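Local coordinates for protein acylphosphatase (Bacillus subtilis, PDB 3BR8) that catalyses the hydrolysis of acyl phosphates to a carboxylate and inorganic phosphate, at residues A[1-13]-A[36-50]. Residues are numbered along the deposited sequence; the frame is centred on the assembly and turned at random.
Sequences MLQYRIIVDGRVQ and NRDDGRVEILAEGPE. With PO4 (phosphate ion), chain B.
Strands 2-9 and 42-48 pair antiparallel in the middle of the mixed sheet of the ferredoxin-like acylphosphatase fold, Ile6 facing Ile44 halfway along. Their axes come within 4.7 Å. Tyr4, Ile6 and Val8 exchange paired backbone hydrogen bonds with Ala46, Ile44 and Val42. In the central pair, Ile6 N to Ile44 O and Ile44 N to Ile6 O both measure 2.8 Å. The side chains of these residues share the face covered by helices 17-27 and 50-62. Ile6 CB lies 4.0 Å from Ile44 CB. The CD1 end of Ile44 reaches Val8 CG2 at 3.9 Å, because CG1 stands anti to the carbonyl carbon (chi1 -56°) and the chain then runs on extended.

On the other face, Leu45 crosses Gln3 at about a right angle. Its CD2 methyl presses on Gln3 CG at 3.3 Å. In the modelled conformer Glu47 lies alongside Gln3, amide and carboxylate nearly coplanar (16°), and its OE2 accepts from the backbone N of Glu81.

Past the end of strand 2-9, Val12 CG2 packs on Val42 CG2 at 3.8 Å. A water donates to Gly10 O and Gly40 O and accepts from Val12 N, bridging the two loops. Arg41 grips Asp39 side-on through NE and NH2, and its CD rests on Ile7 CG2 at 3.7 Å. Active-site Asn36 donates from ND2 to phosphate O3 at 3.0 Å, nearly straight (161°). The ion is also held by active-site Arg18 and backbone nitrogens of Gly14 to Phe17. The contact thus joins an apolar sheet core to an anion site where N-H donors gather, consistent with binding the phosphoryl group of the substrate.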
loop_
_atom_site.group_PDB
_atom_site.type_symbol
_atom_site.label_atom_id
_atom_site.label_comp_id
_atom_site.label_asym_id
_atom_site.label_seq_id
_atom_site.Cartn_x
_atom_site.Cartn_y
_atom_site.Cartn_z
ATOM N N MET A 1 -5.887 -15.172 2.918
ATOM C CA MET A 1 -5.536 -15.061 1.477
ATOM C C MET A 1 -4.003 -14.990 1.334
ATOM O O MET A 1 -3.293 -16.003 1.425
ATOM C CB MET A 1 -6.211 -13.822 0.866
ATOM C CG MET A 1 -7.651 -13.535 1.335
ATOM S SD MET A 1 -8.787 -13.246 -0.043
ATOM C CE MET A 1 -8.322 -14.728 -0.955
ATOM N N LEU A 2 -3.505 -13.786 1.111
ATOM C CA LEU A 2 -2.112 -13.478 1.320
ATOM C C LEU A 2 -2.099 -12.075 1.919
ATOM O O LEU A 2 -3.017 -11.281 1.675
ATOM C CB LEU A 2 -1.346 -13.544 -0.006
ATOM C CG LEU A 2 0.089 -14.088 -0.003
ATOM C CD1 LEU A 2 0.209 -15.488 0.598
ATOM C CD2 LEU A 2 0.641 -14.062 -1.420
ATOM N N GLN A 3 -1.093 -11.809 2.746
ATOM C CA GLN A 3 -0.821 -10.480 3.284
ATOM C C GLN A 3 0.516 -9.996 2.728
ATOM O O GLN A 3 1.531 -10.703 2.831
ATOM C CB GLN A 3 -0.764 -10.519 4.822
ATOM C CG GLN A 3 -0.516 -9.169 5.502
ATOM C CD GLN A 3 -0.261 -9.283 7.002
ATOM O OE1 GLN A 3 -1.194 -9.286 7.802
ATOM N NE2 GLN A 3 1.014 -9.334 7.388
ATOM N N TYR A 4 0.524 -8.791 2.160
ATOM C CA TYR A 4 1.779 -8.131 1.808
ATOM C C TYR A 4 2.077 -6.989 2.766
ATOM O O TYR A 4 1.200 -6.185 3.084
ATOM C CB TYR A 4 1.730 -7.544 0.394
ATOM C CG TYR A 4 1.846 -8.495 -0.771
ATOM C CD1 TYR A 4 1.657 -8.023 -2.059
ATOM C CD2 TYR A 4 2.155 -9.847 -0.598
ATOM C CE1 TYR A 4 1.758 -8.851 -3.144
ATOM C CE2 TYR A 4 2.265 -10.696 -1.691
ATOM C CZ TYR A 4 2.059 -10.186 -2.961
ATOM O OH TYR A 4 2.160 -11.019 -4.047
ATOM N N ARG A 5 3.337 -6.914 3.176
ATOM C CA ARG A 5 3.897 -5.739 3.830
ATOM C C ARG A 5 4.760 -5.008 2.813
ATOM O O ARG A 5 5.783 -5.535 2.367
ATOM C CB ARG A 5 4.744 -6.152 5.026
ATOM C CG ARG A 5 3.953 -6.727 6.151
ATOM C CD ARG A 5 4.901 -7.085 7.252
ATOM N NE ARG A 5 4.223 -7.663 8.397
ATOM C CZ ARG A 5 4.852 -8.025 9.511
ATOM N NH1 ARG A 5 6.169 -7.870 9.615
ATOM N NH2 ARG A 5 4.168 -8.549 10.517
ATOM N N ILE A 6 4.344 -3.802 2.445
ATOM C CA ILE A 6 4.989 -3.020 1.395
ATOM C C ILE A 6 5.560 -1.745 2.003
ATOM O O ILE A 6 4.852 -1.038 2.720
ATOM C CB ILE A 6 3.970 -2.672 0.269
ATOM C CG1 ILE A 6 3.303 -3.944 -0.288
ATOM C CG2 ILE A 6 4.621 -1.835 -0.833
ATOM C CD1 ILE A 6 1.989 -3.690 -1.022
ATOM N N ILE A 7 6.837 -1.470 1.737
ATOM C CA ILE A 7 7.436 -0.195 2.130
ATOM C C ILE A 7 7.857 0.531 0.859
ATOM O O ILE A 7 8.580 -0.028 0.016
ATOM C CB ILE A 7 8.646 -0.370 3.075
ATOM C CG1 ILE A 7 8.222 -1.073 4.373
ATOM C CG2 ILE A 7 9.271 0.990 3.394
ATOM C CD1 ILE A 7 9.360 -1.444 5.325
ATOM N N VAL A 8 7.374 1.765 0.718
ATOM C CA VAL A 8 7.637 2.575 -0.458
ATOM C C VAL A 8 8.568 3.723 -0.084
ATOM O O VAL A 8 8.370 4.378 0.949
ATOM C CB VAL A 8 6.317 3.172 -1.012
ATOM C CG1 VAL A 8 6.536 3.810 -2.370
ATOM C CG2 VAL A 8 5.220 2.096 -1.101
ATOM N N ASP A 9 9.572 3.970 -0.921
ATOM C CA ASP A 9 10.451 5.105 -0.719
ATOM C C ASP A 9 10.523 5.966 -1.973
ATOM O O ASP A 9 10.148 5.524 -3.066
ATOM C CB ASP A 9 11.851 4.640 -0.296
ATOM C CG ASP A 9 12.665 5.740 0.370
ATOM O OD1 ASP A 9 12.116 6.798 0.751
ATOM O OD2 ASP A 9 13.883 5.536 0.515
ATOM N N GLY A 10 11.005 7.189 -1.788
ATOM C CA GLY A 10 11.124 8.174 -2.858
ATOM C C GLY A 10 10.581 9.518 -2.409
ATOM O O GLY A 10 10.690 9.883 -1.236
ATOM N N ARG A 11 9.993 10.251 -3.351
ATOM C CA ARG A 11 9.206 11.435 -3.040
ATOM C C ARG A 11 7.772 10.964 -2.894
ATOM O O ARG A 11 6.992 10.981 -3.853
ATOM C CB ARG A 11 9.323 12.462 -4.161
ATOM C CG ARG A 11 8.697 13.814 -3.826
ATOM C CD ARG A 11 8.424 14.652 -5.078
ATOM N NE ARG A 11 9.618 14.804 -5.909
ATOM C CZ ARG A 11 9.738 14.397 -7.172
ATOM N NH1 ARG A 11 8.727 13.814 -7.810
ATOM N NH2 ARG A 11 10.886 14.595 -7.811
ATOM N N VAL A 12 7.435 10.517 -1.689
ATOM C CA VAL A 12 6.178 9.803 -1.473
ATOM C C VAL A 12 5.340 10.312 -0.301
ATOM O O VAL A 12 4.383 9.646 0.107
ATOM C CB VAL A 12 6.395 8.256 -1.408
ATOM C CG1 VAL A 12 6.852 7.730 -2.770
ATOM C CG2 VAL A 12 7.398 7.872 -0.310
ATOM N N GLN A 13 5.698 11.481 0.233
ATOM C CA GLN A 13 4.883 12.143 1.262
ATOM C C GLN A 13 4.550 13.577 0.866
ATOM O O GLN A 13 5.296 14.200 0.116
ATOM C CB GLN A 13 5.562 12.107 2.630
ATOM C CG GLN A 13 5.733 10.692 3.153
ATOM C CD GLN A 13 6.190 10.607 4.597
ATOM O OE1 GLN A 13 6.404 9.512 5.123
ATOM N NE2 GLN A 13 6.316 11.749 5.252
ATOM N N ASN A 36 2.129 7.057 6.874
ATOM C CA ASN A 36 3.399 7.739 6.707
ATOM C C ASN A 36 4.343 7.435 7.870
ATOM O O ASN A 36 3.942 7.496 9.035
ATOM C CB ASN A 36 3.190 9.251 6.625
ATOM C CG ASN A 36 2.727 9.712 5.256
ATOM O OD1 ASN A 36 2.702 8.951 4.288
ATOM N ND2 ASN A 36 2.371 10.985 5.171
ATOM N N ARG A 37 5.591 7.100 7.542
ATOM C CA ARG A 37 6.646 6.942 8.550
ATOM C C ARG A 37 7.374 8.274 8.725
ATOM O O ARG A 37 7.448 9.077 7.793
ATOM C CB ARG A 37 7.649 5.855 8.139
ATOM C CG ARG A 37 7.063 4.474 7.822
ATOM C CD ARG A 37 6.298 3.833 8.978
ATOM N NE ARG A 37 7.060 3.831 10.230
ATOM C CZ ARG A 37 6.620 3.334 11.386
ATOM N NH1 ARG A 37 5.425 2.765 11.468
ATOM N NH2 ARG A 37 7.381 3.410 12.469
ATOM N N ASP A 38 7.924 8.518 9.911
ATOM C CA ASP A 38 8.600 9.802 10.145
ATOM C C ASP A 38 9.975 9.915 9.458
ATOM O O ASP A 38 10.639 10.950 9.552
ATOM C CB ASP A 38 8.654 10.169 11.644
ATOM C CG ASP A 38 9.495 9.210 12.473
ATOM O OD1 ASP A 38 10.164 8.320 11.909
ATOM O OD2 ASP A 38 9.485 9.365 13.713
ATOM N N ASP A 39 10.381 8.856 8.759
ATOM C CA ASP A 39 11.610 8.872 7.959
ATOM C C ASP A 39 11.360 9.054 6.454
ATOM O O ASP A 39 12.271 8.893 5.641
ATOM C CB ASP A 39 12.456 7.618 8.229
ATOM C CG ASP A 39 11.714 6.313 7.926
ATOM O OD1 ASP A 39 12.003 5.319 8.630
ATOM O OD2 ASP A 39 10.876 6.267 6.992
ATOM N N GLY A 40 10.123 9.390 6.088
ATOM C CA GLY A 40 9.795 9.705 4.697
ATOM C C GLY A 40 9.167 8.574 3.904
ATOM O O GLY A 40 8.573 8.796 2.851
ATOM N N ARG A 41 9.297 7.354 4.404
ATOM C CA ARG A 41 8.746 6.193 3.716
ATOM C C ARG A 41 7.268 6.009 4.022
ATOM O O ARG A 41 6.730 6.610 4.958
ATOM C CB ARG A 41 9.525 4.942 4.088
ATOM C CG ARG A 41 10.982 4.992 3.653
ATOM C CD ARG A 41 11.703 3.721 4.030
ATOM N NE ARG A 41 11.763 3.571 5.481
ATOM C CZ ARG A 41 12.253 2.509 6.114
ATOM N NH1 ARG A 41 12.710 1.468 5.428
ATOM N NH2 ARG A 41 12.268 2.484 7.439
ATOM N N VAL A 42 6.625 5.170 3.216
ATOM C CA VAL A 42 5.203 4.881 3.383
ATOM C C VAL A 42 5.053 3.376 3.588
ATOM O O VAL A 42 5.591 2.578 2.809
ATOM C CB VAL A 42 4.386 5.354 2.154
ATOM C CG1 VAL A 42 2.924 4.953 2.288
ATOM C CG2 VAL A 42 4.506 6.868 1.991
ATOM N N GLU A 43 4.358 2.997 4.656
ATOM C CA GLU A 43 4.091 1.595 4.927
ATOM C C GLU A 43 2.672 1.243 4.480
ATOM O O GLU A 43 1.740 2.026 4.658
ATOM C CB GLU A 43 4.335 1.252 6.410
ATOM C CG GLU A 43 3.165 1.479 7.340
ATOM C CD GLU A 43 3.417 0.978 8.743
ATOM O OE1 GLU A 43 4.550 1.140 9.236
ATOM O OE2 GLU A 43 2.474 0.448 9.362
ATOM N N ILE A 44 2.531 0.069 3.874
ATOM C CA ILE A 44 1.250 -0.411 3.385
ATOM C C ILE A 44 1.110 -1.871 3.795
ATOM O O ILE A 44 1.975 -2.689 3.461
ATOM C CB ILE A 44 1.159 -0.347 1.838
ATOM C CG1 ILE A 44 1.423 1.063 1.284
ATOM C CG2 ILE A 44 -0.208 -0.864 1.379
ATOM C CD1 ILE A 44 1.596 1.110 -0.242
ATOM N N LEU A 45 0.043 -2.185 4.531
ATOM C CA LEU A 45 -0.312 -3.567 4.809
ATOM C C LEU A 45 -1.547 -3.865 3.974
ATOM O O LEU A 45 -2.550 -3.150 4.084
ATOM C CB LEU A 45 -0.603 -3.748 6.301
ATOM C CG LEU A 45 -0.785 -5.157 6.857
ATOM C CD1 LEU A 45 -2.200 -5.716 6.652
ATOM C CD2 LEU A 45 0.299 -6.085 6.342
ATOM N N ALA A 46 -1.473 -4.886 3.123
ATOM C CA ALA A 46 -2.606 -5.210 2.261
ATOM C C ALA A 46 -2.865 -6.713 2.259
ATOM O O ALA A 46 -1.928 -7.504 2.123
ATOM C CB ALA A 46 -2.363 -4.710 0.849
ATOM N N GLU A 47 -4.132 -7.095 2.382
ATOM C CA GLU A 47 -4.583 -8.480 2.479
ATOM C C GLU A 47 -5.666 -8.687 1.412
ATOM O O GLU A 47 -6.598 -7.930 1.310
ATOM C CB GLU A 47 -5.159 -8.805 3.867
ATOM C CG GLU A 47 -4.203 -8.595 5.049
ATOM C CD GLU A 47 -4.775 -9.018 6.405
ATOM O OE1 GLU A 47 -5.994 -9.284 6.509
ATOM O OE2 GLU A 47 -3.993 -9.096 7.378
ATOM N N GLY A 48 -5.567 -9.787 0.673
ATOM C CA GLY A 48 -6.594 -10.112 -0.317
ATOM C C GLY A 48 -6.123 -11.209 -1.254
ATOM O O GLY A 48 -5.087 -11.850 -1.001
ATOM N N PRO A 49 -6.882 -11.443 -2.337
ATOM C CA PRO A 49 -6.492 -12.441 -3.321
ATOM C C PRO A 49 -5.239 -12.046 -4.080
ATOM O O PRO A 49 -4.941 -10.858 -4.259
ATOM C CB PRO A 49 -7.689 -12.497 -4.277
ATOM C CG PRO A 49 -8.804 -11.779 -3.598
ATOM C CD PRO A 49 -8.162 -10.793 -2.678
ATOM N N GLU A 50 -4.514 -13.054 -4.530
ATOM C CA GLU A 50 -3.232 -12.851 -5.167
ATOM C C GLU A 50 -3.295 -11.960 -6.423
ATOM O O GLU A 50 -2.406 -11.126 -6.638
ATOM C CB GLU A 50 -2.595 -14.218 -5.441
ATOM C CG GLU A 50 -2.106 -14.968 -4.165
ATOM C CD GLU A 50 -3.189 -15.792 -3.410
ATOM O OE1 GLU A 50 -4.400 -15.763 -3.754
ATOM O OE2 GLU A 50 -2.802 -16.502 -2.445
HETATM P P PO4 B . 0.461 12.394 1.714
HETATM O O1 PO4 B . 1.333 11.842 0.587
HETATM O O2 PO4 B . -0.159 13.649 1.137
HETATM O O3 PO4 B . 1.374 12.705 2.890
HETATM O O4 PO4 B . -0.621 11.366 2.013
HETATM O O HOH W 1 -0.171 -11.905 -5.093
HETATM O O HOH W 2 12.623 8.728 2.401
HETATM O O HOH W 3 9.134 10.617 0.859
#